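Local structure of ribokinase (Giardia lamblia, 6WHJ) at residues B[303-306]-B[307-311]; B[278-281]-B[282-286]; B[246-250]-B[251-255]; B[177-180]-B[181-184]; B[48-51]-B[52-56]. The protein probably catalyses the ATP- and magnesium-dependent phosphorylation of D-ribose at O-5, giving D-ribose 5-phosphate for nucleotide synthesis or the pentose phosphate pathway. All coordinates share one frame; numbering follows the deposited sequence.

Three of the five contacts lie on helices packed against one another: contact 5 on 44-55, contact 2 on 272-287 and contact 1 on 301-318. The centres of contacts 1 and 2 are about 8 Å apart, those of contacts 2 and 5 about 9 Å. Along the chain contact 5 comes first, followed by contacts 4, 3, 2 and 1. Contact 3 turns the chain at the edge of the nine-strand sheet and reaches contact 1 through I247. Contact 4 touches none of the others; its centre lies about 25 Å from that of contact 5. Contacts 5 and 2 thus belong to the helices beside the predicted substrate and catalytic residues, and contact 4 to a loop near them, while contact 3 lies out at the sheet edge.

Contact 1. Residues B[303-306]-B[307-311]; sequences TIAE and AARFA
R309 folds back over the preceding turn of its own helix and lays one face of its guanidinium group on the backbone of A305 and E306. A305 O lies over the centre of that face, 4.0 Å above the plane, and E306 N is offset toward the rim. The flanking CB atoms are the nearest side-chain partners: R309 NH1 is 4.0 Å from A305 CB, and NH2 is 3.9 Å from E306 CB. A bend at chi3 (-83°) turns the otherwise outgoing chain back along the helix. The carboxylate of E306 stays clear of the guanidinium. Its chain runs out extended, with OE2 5.2 Å from R309 NH2, while OE1 forms a salt bridge with R283.

Ordinary helical bonds set the spacing beneath. R309 N donates to A305 O at 2.9 Å and F310 N to E306 O at 3.2 Å, with the same pattern from A307 to T303 and from A308 to I304. A307 packs on F280 of helix 272-287, A308 on I247 of strand 245-249 and V258 of strand 255-258, while F310 reaches helix 331-341.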
loop_
_atom_site.group_PDB
_atom_site.type_symbol
_atom_site.label_atom_id
_atom_site.label_comp_id
_atom_site.label_asym_id
_atom_site.label_seq_id
_atom_site.Cartn_x
_atom_site.Cartn_y
_atom_site.Cartn_z
ATOM N N THR B 303 -14.945 -5.186 39.085
ATOM C CA THR B 303 -13.622 -5.672 38.708
ATOM C C THR B 303 -13.348 -5.393 37.240
ATOM O O THR B 303 -12.246 -4.972 36.876
ATOM C CB THR B 303 -13.494 -7.169 38.996
ATOM O OG1 THR B 303 -13.730 -7.427 40.390
ATOM C CG2 THR B 303 -12.097 -7.665 38.618
ATOM N N ILE B 304 -14.344 -5.633 36.381
ATOM C CA ILE B 304 -14.221 -5.300 34.966
ATOM C C ILE B 304 -14.006 -3.805 34.804
ATOM O O ILE B 304 -13.226 -3.362 33.950
ATOM C CB ILE B 304 -15.465 -5.781 34.191
ATOM C CG1 ILE B 304 -15.740 -7.255 34.499
ATOM C CG2 ILE B 304 -15.319 -5.521 32.690
ATOM C CD1 ILE B 304 -14.613 -8.188 34.102
ATOM N N ALA B 305 -14.692 -3.005 35.626
ATOM C CA ALA B 305 -14.539 -1.557 35.539
ATOM C C ALA B 305 -13.136 -1.119 35.940
ATOM O O ALA B 305 -12.550 -0.248 35.290
ATOM C CB ALA B 305 -15.583 -0.858 36.407
ATOM N N GLU B 306 -12.560 -1.736 36.978
ATOM C CA GLU B 306 -11.218 -1.338 37.388
ATOM C C GLU B 306 -10.190 -1.671 36.311
ATOM O O GLU B 306 -9.259 -0.894 36.071
ATOM C CB GLU B 306 -10.839 -1.986 38.722
ATOM C CG GLU B 306 -9.464 -1.525 39.208
ATOM C CD GLU B 306 -9.034 -2.140 40.524
ATOM O OE1 GLU B 306 -7.812 -2.146 40.794
ATOM O OE2 GLU B 306 -9.907 -2.601 41.294
ATOM N N ALA B 307 -10.346 -2.813 35.640
ATOM C CA ALA B 307 -9.445 -3.147 34.544
ATOM C C ALA B 307 -9.551 -2.127 33.414
ATOM O O ALA B 307 -8.543 -1.752 32.807
ATOM C CB ALA B 307 -9.741 -4.560 34.038
ATOM N N ALA B 308 -10.762 -1.639 33.140
ATOM C CA ALA B 308 -10.944 -0.670 32.064
ATOM C C ALA B 308 -10.428 0.720 32.436
ATOM O O ALA B 308 -9.931 1.441 31.559
ATOM C CB ALA B 308 -12.420 -0.603 31.668
ATOM N N ARG B 309 -10.506 1.107 33.719
ATOM C CA ARG B 309 -9.887 2.364 34.138
ATOM C C ARG B 309 -8.389 2.335 33.878
ATOM O O ARG B 309 -7.810 3.315 33.397
ATOM C CB ARG B 309 -10.146 2.640 35.622
ATOM C CG ARG B 309 -11.538 3.133 35.958
ATOM C CD ARG B 309 -11.639 3.548 37.435
ATOM N NE ARG B 309 -11.882 2.426 38.350
ATOM C CZ ARG B 309 -13.091 1.955 38.647
ATOM N NH1 ARG B 309 -14.171 2.497 38.098
ATOM N NH2 ARG B 309 -13.224 0.939 39.483
ATOM N N PHE B 310 -7.754 1.206 34.179
ATOM C CA PHE B 310 -6.338 1.034 33.900
ATOM C C PHE B 310 -6.073 1.123 32.404
ATOM O O PHE B 310 -5.157 1.831 31.967
ATOM C CB PHE B 310 -5.905 -0.314 34.479
ATOM C CG PHE B 310 -4.464 -0.666 34.272
ATOM C CD1 PHE B 310 -3.509 -0.289 35.194
ATOM C CD2 PHE B 310 -4.078 -1.450 33.200
ATOM C CE1 PHE B 310 -2.182 -0.650 35.025
ATOM C CE2 PHE B 310 -2.762 -1.814 33.030
ATOM C CZ PHE B 310 -1.813 -1.412 33.936
ATOM N N ALA B 311 -6.925 0.488 31.597
ATOM C CA ALA B 311 -6.719 0.494 30.152
ATOM C C ALA B 311 -6.884 1.893 29.580
ATOM O O ALA B 311 -6.187 2.259 28.625
ATOM C CB ALA B 311 -7.676 -0.486 29.473
#

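Contact 2. Residues B[278-281]-B[282-286]; sequences GSFC and VRLME
F280 and L284, one turn apart on the same side of the helix, both turn CG away from the backbone N (chi1 177° and -162°), which lays the two chains side by side and pointing alike. The methyl CD2 of L284 thereby comes 3.6 Å from CE2 of the F280 ring and 3.8 Å from its CZ, meeting the ring obliquely. L284 lies four positions after F280, and the bond that fixes the spacing runs from L284 N to F280 O, 2.8 Å. R283 N donates to S279 O at 3.0 Å, and M285 N to C281 O at 2.8 Å.

This is the interior of helix 272-287, which begins within the GAGD sequence of the PfkB family; D274 of that sequence is the predicted proton acceptor.

On another side of the helix, R283 bends at chi2 and brings NH1 to E286 OE1, a salt bridge of 3.1 Å. The oxygen uses its anti lone pair, and it stands 27° out of the guanidinium plane. E286 OE1 is shared further, in a second salt bridge with R331. The buried hydroxyl of S279 is bonded to C275 O, one turn back along the helix. V282 packs its side chain on C52 and V55 of helix 44-55, whereas C281 and L284 lie against L140 of strand 140-143.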
loop_
_atom_site.group_PDB
_atom_site.type_symbol
_atom_site.label_atom_id
_atom_site.label_comp_id
_atom_site.label_asym_id
_atom_site.label_seq_id
_atom_site.Cartn_x
_atom_site.Cartn_y
_atom_site.Cartn_z
ATOM N N GLY B 278 -4.962 -4.606 25.097
ATOM C CA GLY B 278 -3.855 -5.260 25.780
ATOM C C GLY B 278 -3.779 -4.901 27.255
ATOM O O GLY B 278 -3.643 -5.781 28.111
ATOM N N SER B 279 -3.854 -3.599 27.569
ATOM C CA SER B 279 -3.790 -3.166 28.961
ATOM C C SER B 279 -4.973 -3.691 29.762
ATOM O O SER B 279 -4.804 -4.155 30.897
ATOM C CB SER B 279 -3.737 -1.645 29.035
ATOM O OG SER B 279 -2.685 -1.164 28.234
ATOM N N PHE B 280 -6.171 -3.664 29.165
ATOM C CA PHE B 280 -7.352 -4.221 29.815
ATOM C C PHE B 280 -7.115 -5.672 30.212
ATOM O O PHE B 280 -7.460 -6.086 31.325
ATOM C CB PHE B 280 -8.555 -4.109 28.873
ATOM C CG PHE B 280 -9.808 -4.722 29.410
ATOM C CD1 PHE B 280 -10.476 -4.151 30.485
ATOM C CD2 PHE B 280 -10.290 -5.919 28.880
ATOM C CE1 PHE B 280 -11.638 -4.729 30.991
ATOM C CE2 PHE B 280 -11.449 -6.514 29.383
ATOM C CZ PHE B 280 -12.125 -5.915 30.445
ATOM N N CYS B 281 -6.497 -6.456 29.323
ATOM C CA CYS B 281 -6.230 -7.855 29.636
ATOM C C CYS B 281 -5.175 -7.993 30.725
ATOM O O CYS B 281 -5.292 -8.866 31.595
ATOM C CB CYS B 281 -5.806 -8.607 28.377
ATOM S SG CYS B 281 -7.160 -8.846 27.215
ATOM N N VAL B 282 -4.133 -7.157 30.692
ATOM C CA VAL B 282 -3.107 -7.226 31.731
ATOM C C VAL B 282 -3.727 -7.002 33.104
ATOM O O VAL B 282 -3.554 -7.815 34.019
ATOM C CB VAL B 282 -1.972 -6.224 31.447
ATOM C CG1 VAL B 282 -1.118 -6.017 32.689
ATOM C CG2 VAL B 282 -1.115 -6.731 30.306
ATOM N N ARG B 283 -4.480 -5.906 33.259
ATOM C CA ARG B 283 -5.098 -5.596 34.548
ATOM C C ARG B 283 -6.181 -6.598 34.916
ATOM O O ARG B 283 -6.353 -6.911 36.099
ATOM C CB ARG B 283 -5.690 -4.192 34.530
ATOM C CG ARG B 283 -5.968 -3.619 35.907
ATOM C CD ARG B 283 -4.711 -3.553 36.743
ATOM N NE ARG B 283 -5.017 -3.167 38.115
ATOM C CZ ARG B 283 -4.649 -3.848 39.196
ATOM N NH1 ARG B 283 -3.924 -4.955 39.080
ATOM N NH2 ARG B 283 -4.988 -3.398 40.396
ATOM N N LEU B 284 -6.921 -7.103 33.930
ATOM C CA LEU B 284 -7.922 -8.125 34.203
ATOM C C LEU B 284 -7.265 -9.371 34.768
ATOM O O LEU B 284 -7.706 -9.916 35.787
ATOM C CB LEU B 284 -8.691 -8.443 32.927
ATOM C CG LEU B 284 -10.027 -9.161 33.033
ATOM C CD1 LEU B 284 -10.913 -8.442 34.024
ATOM C CD2 LEU B 284 -10.683 -9.181 31.661
ATOM N N MET B 285 -6.177 -9.810 34.134
ATOM C CA MET B 285 -5.454 -10.987 34.598
ATOM C C MET B 285 -4.872 -10.771 35.989
ATOM O O MET B 285 -4.826 -11.707 36.795
ATOM C CB MET B 285 -4.347 -11.340 33.598
ATOM C CG MET B 285 -3.538 -12.580 33.949
ATOM S SD MET B 285 -2.088 -12.178 34.960
ATOM C CE MET B 285 -1.247 -11.042 33.864
ATOM N N GLU B 286 -4.441 -9.546 36.298
ATOM C CA GLU B 286 -3.849 -9.286 37.606
ATOM C C GLU B 286 -4.906 -9.276 38.699
ATOM O O GLU B 286 -4.676 -9.795 39.796
ATOM C CB GLU B 286 -3.085 -7.965 37.590
ATOM C CG GLU B 286 -1.759 -8.039 36.869
ATOM C CD GLU B 286 -1.114 -6.677 36.671
ATOM O OE1 GLU B 286 -1.715 -5.661 37.090
ATOM O OE2 GLU B 286 0.011 -6.632 36.117
#

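Contact 3. Residues B[246-250]-B[251-255]; sequences RIVQT and KSYES
S255 OG lies over one face of the R246 guanidinium group, displaced toward its rim, while V248 CG2 sits at the edge in the plane of the group. R246 NE is 3.1 Å from S255 OG, but the angle is too poor for a hydrogen bond; the charged end is instead engaged by D216 in a salt bridge. The ring of Y253 is met at its edge by a methyl, V248 CG1, 4.0 Å from CD1. The side chains of Q249 and E254 cross with amide and carboxylate planes 88° apart; the approach is from Q249 OE1 to the CB of E254, 3.8 Å.

These side chains border a beta hairpin that joins strands 245-249 and 255-258. V248 and S255 form an antiparallel, non-hydrogen-bonded pair and direct their side chains to one face of the sheet. Q249 N donates to E254 O at 2.8 Å. K251, with phi 72° and a negative psi, forms the centre of a classic gamma turn in which S252 N donates to T250 O at 2.7 Å, approaching from above the carbonyl plane. Y253 N makes a weak bond to Q249 O, and S252 OG receives another weak one from E254 N.

The turn is thus closed by backbone bonds among residues 249-254, and polar side chains supply the outward links. K251 NZ bonds to S227 and R246 pairs with D216, joining the hairpin to helix 216-228, while the salt bridge of E254 with R256 stays within the hairpin.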
loop_
_atom_site.group_PDB
_atom_site.type_symbol
_atom_site.label_atom_id
_atom_site.label_comp_id
_atom_site.label_asym_id
_atom_site.label_seq_id
_atom_site.Cartn_x
_atom_site.Cartn_y
_atom_site.Cartn_z
ATOM N N ARG B 246 -17.799 1.675 27.886
ATOM C CA ARG B 246 -19.060 1.366 28.549
ATOM C C ARG B 246 -19.121 -0.134 28.762
ATOM O O ARG B 246 -19.069 -0.897 27.791
ATOM C CB ARG B 246 -20.245 1.838 27.710
ATOM C CG ARG B 246 -20.916 3.064 28.255
ATOM C CD ARG B 246 -21.800 2.691 29.411
ATOM N NE ARG B 246 -22.930 1.876 28.980
ATOM C CZ ARG B 246 -24.166 2.337 28.809
ATOM N NH1 ARG B 246 -24.433 3.618 29.031
ATOM N NH2 ARG B 246 -25.139 1.517 28.426
ATOM N N ILE B 247 -19.215 -0.552 30.019
ATOM C CA ILE B 247 -19.327 -1.962 30.374
ATOM C C ILE B 247 -20.783 -2.243 30.707
ATOM O O ILE B 247 -21.359 -1.597 31.589
ATOM C CB ILE B 247 -18.414 -2.314 31.556
ATOM C CG1 ILE B 247 -16.964 -2.000 31.207
ATOM C CG2 ILE B 247 -18.562 -3.782 31.922
ATOM C CD1 ILE B 247 -16.061 -1.949 32.400
ATOM N N VAL B 248 -21.377 -3.206 30.015
ATOM C CA VAL B 248 -22.746 -3.627 30.272
ATOM C C VAL B 248 -22.728 -5.103 30.612
ATOM O O VAL B 248 -22.146 -5.904 29.872
ATOM C CB VAL B 248 -23.675 -3.354 29.076
ATOM C CG1 VAL B 248 -25.108 -3.722 29.425
ATOM C CG2 VAL B 248 -23.589 -1.895 28.658
ATOM N N GLN B 249 -23.361 -5.458 31.729
ATOM C CA GLN B 249 -23.525 -6.854 32.108
ATOM C C GLN B 249 -24.686 -7.461 31.335
ATOM O O GLN B 249 -25.717 -6.814 31.146
ATOM C CB GLN B 249 -23.811 -6.973 33.602
ATOM C CG GLN B 249 -23.655 -8.381 34.137
ATOM C CD GLN B 249 -23.573 -8.416 35.642
ATOM O OE1 GLN B 249 -23.742 -7.397 36.308
ATOM N NE2 GLN B 249 -23.253 -9.582 36.187
ATOM N N THR B 250 -24.530 -8.706 30.894
ATOM C CA THR B 250 -25.656 -9.395 30.272
ATOM C C THR B 250 -26.726 -9.741 31.314
ATOM O O THR B 250 -26.470 -9.783 32.519
ATOM C CB THR B 250 -25.187 -10.664 29.555
ATOM O OG1 THR B 250 -24.570 -11.554 30.490
ATOM C CG2 THR B 250 -24.183 -10.326 28.448
ATOM N N LYS B 251 -27.957 -9.927 30.827
ATOM C CA LYS B 251 -29.124 -10.347 31.616
ATOM C C LYS B 251 -29.650 -9.252 32.540
ATOM O O LYS B 251 -30.855 -8.982 32.541
ATOM C CB LYS B 251 -28.836 -11.597 32.464
ATOM C CG LYS B 251 -28.201 -12.782 31.725
ATOM C CD LYS B 251 -28.998 -13.213 30.503
ATOM C CE LYS B 251 -28.217 -14.246 29.692
ATOM N NZ LYS B 251 -28.447 -14.106 28.223
ATOM N N SER B 252 -28.771 -8.596 33.301
ATOM C CA SER B 252 -29.189 -7.550 34.233
ATOM C C SER B 252 -29.024 -6.144 33.685
ATOM O O SER B 252 -29.740 -5.235 34.120
ATOM C CB SER B 252 -28.389 -7.632 35.538
ATOM O OG SER B 252 -27.026 -7.277 35.324
ATOM N N TYR B 253 -28.092 -5.960 32.752
ATOM C CA TYR B 253 -27.768 -4.674 32.128
ATOM C C TYR B 253 -27.235 -3.645 33.124
ATOM O O TYR B 253 -27.337 -2.439 32.886
ATOM C CB TYR B 253 -28.966 -4.125 31.340
ATOM C CG TYR B 253 -29.472 -5.148 30.344
ATOM C CD1 TYR B 253 -28.748 -5.443 29.199
ATOM C CD2 TYR B 253 -30.650 -5.849 30.574
ATOM C CE1 TYR B 253 -29.188 -6.391 28.306
ATOM C CE2 TYR B 253 -31.101 -6.803 29.677
ATOM C CZ TYR B 253 -30.363 -7.073 28.546
ATOM O OH TYR B 253 -30.806 -8.029 27.656
ATOM N N GLU B 254 -26.595 -4.099 34.207
ATOM C CA GLU B 254 -25.815 -3.170 35.013
ATOM C C GLU B 254 -24.717 -2.564 34.156
ATOM O O GLU B 254 -24.133 -3.233 33.302
ATOM C CB GLU B 254 -25.209 -3.839 36.253
ATOM C CG GLU B 254 -26.168 -3.951 37.414
ATOM C CD GLU B 254 -26.435 -2.583 38.043
ATOM O OE1 GLU B 254 -27.612 -2.299 38.382
ATOM O OE2 GLU B 254 -25.473 -1.791 38.186
ATOM N N SER B 255 -24.489 -1.271 34.347
ATOM C CA SER B 255 -23.607 -0.515 33.480
ATOM C C SER B 255 -22.573 0.226 34.318
ATOM O O SER B 255 -22.879 0.699 35.421
ATOM C CB SER B 255 -24.447 0.441 32.605
ATOM O OG SER B 255 -23.671 1.444 31.991
#

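Contact 4. Residues B[177-180]-B[181-184]; sequences PYRA and DYDF
R179 meets D181 side-on with two nitrogens, one for each carboxylate oxygen, although the two flat groups are turned 50° against each other. That twist makes the two bonds unequal in geometry. R179 NH2 to D181 OD2, 2.9 Å, is nearly straight and lies in the guanidinium plane, whereas D181 OD1, also 2.9 Å from R179 NE, is tilted out of it. Both oxygens are approached on their syn side. D181 reaches back because CG is set between its backbone N and carbonyl carbon (chi1 52°), while R179 bends at chi2 and chi3 to present its edge.

Y182 approaches a guanidinium face instead: CE2 stands 3.8 Å above the centre of the group, with the planes 59° apart. Further back, CB of R179 lies 3.8 Å from Y182 CD2. F184 turns a ring edge toward R179 O, and its CE2 is 4.0 Å from CE1 of Y178, an oblique meeting of two aromatics.

The backbone explains why these neighbours gather. Residues R179 to Y182 form a type I beta turn closed by a weak bond from Y182 N to R179 O, 3.4 Å. Next, D183 is the centre of an inverse gamma turn and the N-cap of the following helix, with OD1 accepting from K186 N.

The loop runs from strand 170-173 to helix 184-188. R179, D181 and Y182 rest on P149 of helix 149-165, Y178 and F184 pack on I204 of helix 198-205, and R179 touches N34 of the second subunit.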
loop_
_atom_site.group_PDB
_atom_site.type_symbol
_atom_site.label_atom_id
_atom_site.label_comp_id
_atom_site.label_asym_id
_atom_site.label_seq_id
_atom_site.Cartn_x
_atom_site.Cartn_y
_atom_site.Cartn_z
ATOM N N PRO B 177 -10.938 -6.059 12.498
ATOM C CA PRO B 177 -11.961 -5.157 11.960
ATOM C C PRO B 177 -13.233 -5.912 11.618
ATOM O O PRO B 177 -13.184 -7.131 11.457
ATOM C CB PRO B 177 -11.304 -4.611 10.688
ATOM C CG PRO B 177 -10.450 -5.741 10.218
ATOM C CD PRO B 177 -9.908 -6.373 11.488
ATOM N N TYR B 178 -14.343 -5.202 11.452
ATOM C CA TYR B 178 -15.589 -5.870 11.109
ATOM C C TYR B 178 -15.460 -6.619 9.789
ATOM O O TYR B 178 -15.022 -6.063 8.779
ATOM C CB TYR B 178 -16.744 -4.877 11.029
ATOM C CG TYR B 178 -17.973 -5.537 10.476
ATOM C CD1 TYR B 178 -18.682 -6.464 11.227
ATOM C CD2 TYR B 178 -18.396 -5.274 9.176
ATOM C CE1 TYR B 178 -19.797 -7.086 10.713
ATOM C CE2 TYR B 178 -19.507 -5.892 8.649
ATOM C CZ TYR B 178 -20.207 -6.795 9.422
ATOM O OH TYR B 178 -21.319 -7.407 8.891
ATOM N N ARG B 179 -15.822 -7.894 9.818
ATOM C CA ARG B 179 -15.768 -8.790 8.670
ATOM C C ARG B 179 -17.156 -9.371 8.487
ATOM O O ARG B 179 -17.679 -10.005 9.408
ATOM C CB ARG B 179 -14.792 -9.942 8.920
ATOM C CG ARG B 179 -13.360 -9.589 9.126
ATOM C CD ARG B 179 -12.669 -9.546 7.803
ATOM N NE ARG B 179 -12.683 -10.841 7.129
ATOM C CZ ARG B 179 -11.712 -11.739 7.219
ATOM N NH1 ARG B 179 -10.654 -11.489 7.978
ATOM N NH2 ARG B 179 -11.804 -12.884 6.546
ATOM N N ALA B 180 -17.738 -9.204 7.306
ATOM C CA ALA B 180 -19.049 -9.804 7.083
ATOM C C ALA B 180 -18.978 -11.329 6.988
ATOM O O ALA B 180 -20.006 -11.998 7.137
ATOM C CB ALA B 180 -19.689 -9.230 5.821
ATOM N N ASP B 181 -17.794 -11.899 6.753
ATOM C CA ASP B 181 -17.678 -13.341 6.585
ATOM C C ASP B 181 -17.391 -14.075 7.891
ATOM O O ASP B 181 -17.226 -15.298 7.864
ATOM C CB ASP B 181 -16.576 -13.671 5.563
ATOM C CG ASP B 181 -15.254 -12.991 5.880
ATOM O OD1 ASP B 181 -15.180 -12.266 6.891
ATOM O OD2 ASP B 181 -14.276 -13.193 5.126
ATOM N N TYR B 182 -17.371 -13.380 9.027
ATOM C CA TYR B 182 -17.136 -14.014 10.319
ATOM C C TYR B 182 -18.441 -14.482 10.944
ATOM O O TYR B 182 -19.410 -13.718 11.032
ATOM C CB TYR B 182 -16.432 -13.043 11.262
ATOM C CG TYR B 182 -14.953 -13.279 11.399
ATOM C CD1 TYR B 182 -14.349 -13.287 12.651
ATOM C CD2 TYR B 182 -14.148 -13.428 10.280
ATOM C CE1 TYR B 182 -12.990 -13.481 12.789
ATOM C CE2 TYR B 182 -12.790 -13.627 10.403
ATOM C CZ TYR B 182 -12.212 -13.645 11.661
ATOM O OH TYR B 182 -10.853 -13.830 11.784
ATOM N N ASP B 183 -18.448 -15.732 11.409
ATOM C CA ASP B 183 -19.573 -16.289 12.156
ATOM C C ASP B 183 -19.465 -15.785 13.590
ATOM O O ASP B 183 -18.957 -16.463 14.489
ATOM C CB ASP B 183 -19.554 -17.809 12.077
ATOM C CG ASP B 183 -20.851 -18.445 12.545
ATOM O OD1 ASP B 183 -21.601 -17.796 13.302
ATOM O OD2 ASP B 183 -21.125 -19.595 12.132
ATOM N N PHE B 184 -19.927 -14.545 13.794
ATOM C CA PHE B 184 -19.836 -13.930 15.117
ATOM C C PHE B 184 -20.724 -14.646 16.124
ATOM O O PHE B 184 -20.360 -14.780 17.298
ATOM C CB PHE B 184 -20.211 -12.451 15.036
ATOM C CG PHE B 184 -19.182 -11.616 14.351
ATOM C CD1 PHE B 184 -17.979 -11.327 14.975
ATOM C CD2 PHE B 184 -19.397 -11.147 13.069
ATOM C CE1 PHE B 184 -17.012 -10.563 14.340
ATOM C CE2 PHE B 184 -18.432 -10.385 12.424
ATOM C CZ PHE B 184 -17.235 -10.091 13.063
#

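Contact 5. Residues B[48-51]-B[52-56]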
loop_
_atom_site.group_PDB
_atom_site.type_symbol
_atom_site.label_atom_id
_atom_site.label_comp_id
_atom_site.label_asym_id
_atom_site.label_seq_id
_atom_site.Cartn_x
_atom_site.Cartn_y
_atom_site.Cartn_z
ATOM N N GLN B 48 -1.698 -6.352 20.082
ATOM C CA GLN B 48 -2.257 -6.557 21.410
ATOM C C GLN B 48 -1.347 -7.410 22.279
ATOM O O GLN B 48 -1.305 -7.215 23.498
ATOM C CB GLN B 48 -3.638 -7.187 21.301
ATOM C CG GLN B 48 -4.695 -6.214 20.907
ATOM C CD GLN B 48 -5.976 -6.917 20.589
ATOM O OE1 GLN B 48 -6.191 -8.039 21.047
ATOM N NE2 GLN B 48 -6.862 -6.255 19.840
ATOM N N ALA B 49 -0.604 -8.343 21.676
ATOM C CA ALA B 49 0.368 -9.114 22.446
ATOM C C ALA B 49 1.553 -8.248 22.863
ATOM O O ALA B 49 2.100 -8.423 23.959
ATOM C CB ALA B 49 0.845 -10.322 21.644
ATOM N N ILE B 50 1.973 -7.321 22.000
ATOM C CA ILE B 50 3.097 -6.459 22.344
ATOM C C ILE B 50 2.696 -5.467 23.434
ATOM O O ILE B 50 3.469 -5.195 24.363
ATOM C CB ILE B 50 3.631 -5.769 21.072
ATOM C CG1 ILE B 50 4.262 -6.825 20.155
ATOM C CG2 ILE B 50 4.640 -4.680 21.410
ATOM C CD1 ILE B 50 4.841 -6.312 18.835
ATOM N N ALA B 51 1.463 -4.954 23.368
ATOM C CA ALA B 51 0.963 -4.086 24.432
ATOM C C ALA B 51 0.914 -4.818 25.770
ATOM O O ALA B 51 1.240 -4.236 26.813
ATOM C CB ALA B 51 -0.415 -3.541 24.056
ATOM N N CYS B 52 0.515 -6.098 25.762
ATOM C CA CYS B 52 0.563 -6.889 26.990
ATOM C C CYS B 52 1.978 -6.935 27.544
ATOM O O CYS B 52 2.206 -6.616 28.716
ATOM C CB CYS B 52 0.048 -8.311 26.757
ATOM S SG CYS B 52 -1.753 -8.484 26.624
ATOM N N GLY B 53 2.945 -7.329 26.708
ATOM C CA GLY B 53 4.315 -7.440 27.171
ATOM C C GLY B 53 4.874 -6.151 27.740
ATOM O O GLY B 53 5.650 -6.183 28.697
ATOM N N LYS B 54 4.472 -5.000 27.191
ATOM C CA LYS B 54 5.026 -3.736 27.675
ATOM C C LYS B 54 4.344 -3.233 28.940
ATOM O O LYS B 54 4.979 -2.553 29.753
ATOM C CB LYS B 54 4.939 -2.659 26.596
ATOM C CG LYS B 54 5.835 -2.896 25.396
ATOM C CD LYS B 54 5.908 -1.620 24.572
ATOM C CE LYS B 54 6.917 -1.710 23.449
ATOM N NZ LYS B 54 6.603 -0.668 22.429
ATOM N N VAL B 55 3.065 -3.548 29.127
ATOM C CA VAL B 55 2.347 -3.077 30.300
ATOM C C VAL B 55 2.454 -4.087 31.437
ATOM O O VAL B 55 2.258 -3.723 32.605
ATOM C CB VAL B 55 0.886 -2.777 29.908
ATOM C CG1 VAL B 55 0.054 -2.397 31.104
ATOM C CG2 VAL B 55 0.833 -1.649 28.874
ATOM N N LEU B 56 2.820 -5.324 31.132
ATOM C CA LEU B 56 3.034 -6.333 32.152
ATOM C C LEU B 56 4.269 -6.002 32.976
ATOM O O LEU B 56 5.241 -5.428 32.478
ATOM C CB LEU B 56 3.209 -7.698 31.500
ATOM C CG LEU B 56 1.945 -8.504 31.244
ATOM C CD1 LEU B 56 2.325 -9.756 30.487
ATOM C CD2 LEU B 56 1.245 -8.832 32.555
#
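Helix 44-55 begins within the GGKGSNQA sequence of the PfkB family, whose residues G43 to N47 are predicted to bind substrate, and its last turns run from Q48 to V55. Within it C52 stands one turn beyond Q48: C52 N donates to Q48 O at 3.1 Å. The sulfur keeps to the same neighbour, SG lying 3.4 Å from Q48 O, because it is placed beside its own backbone N (chi1 -76°). G53 N donates to A49 O at 3.1 Å, and K54 N to I50 O at 3.0 Å.

A51 O is gripped twice near the end of the helix. V55 N donates to it at 3.0 Å, and K54 N adds a weak bond at 3.3 Å. V55 also leans CG2 on that oxygen, while K54 sends an extended chain outward past I50, its CE 4.3 Å from I50 CG2, to bind S325 O through NZ. L56 then leaves the helical path.

The amide of Q48 is bonded through NE2 to D274, the predicted proton acceptor, and through OE1 to Q144; it therefore probably positions that aspartate. A49 and I50 face Y81 of helix 72-84, A49 also meets F64 of strand 62-69, and V55 packs on S279 of helix 272-287 and on F310 of helix 301-318.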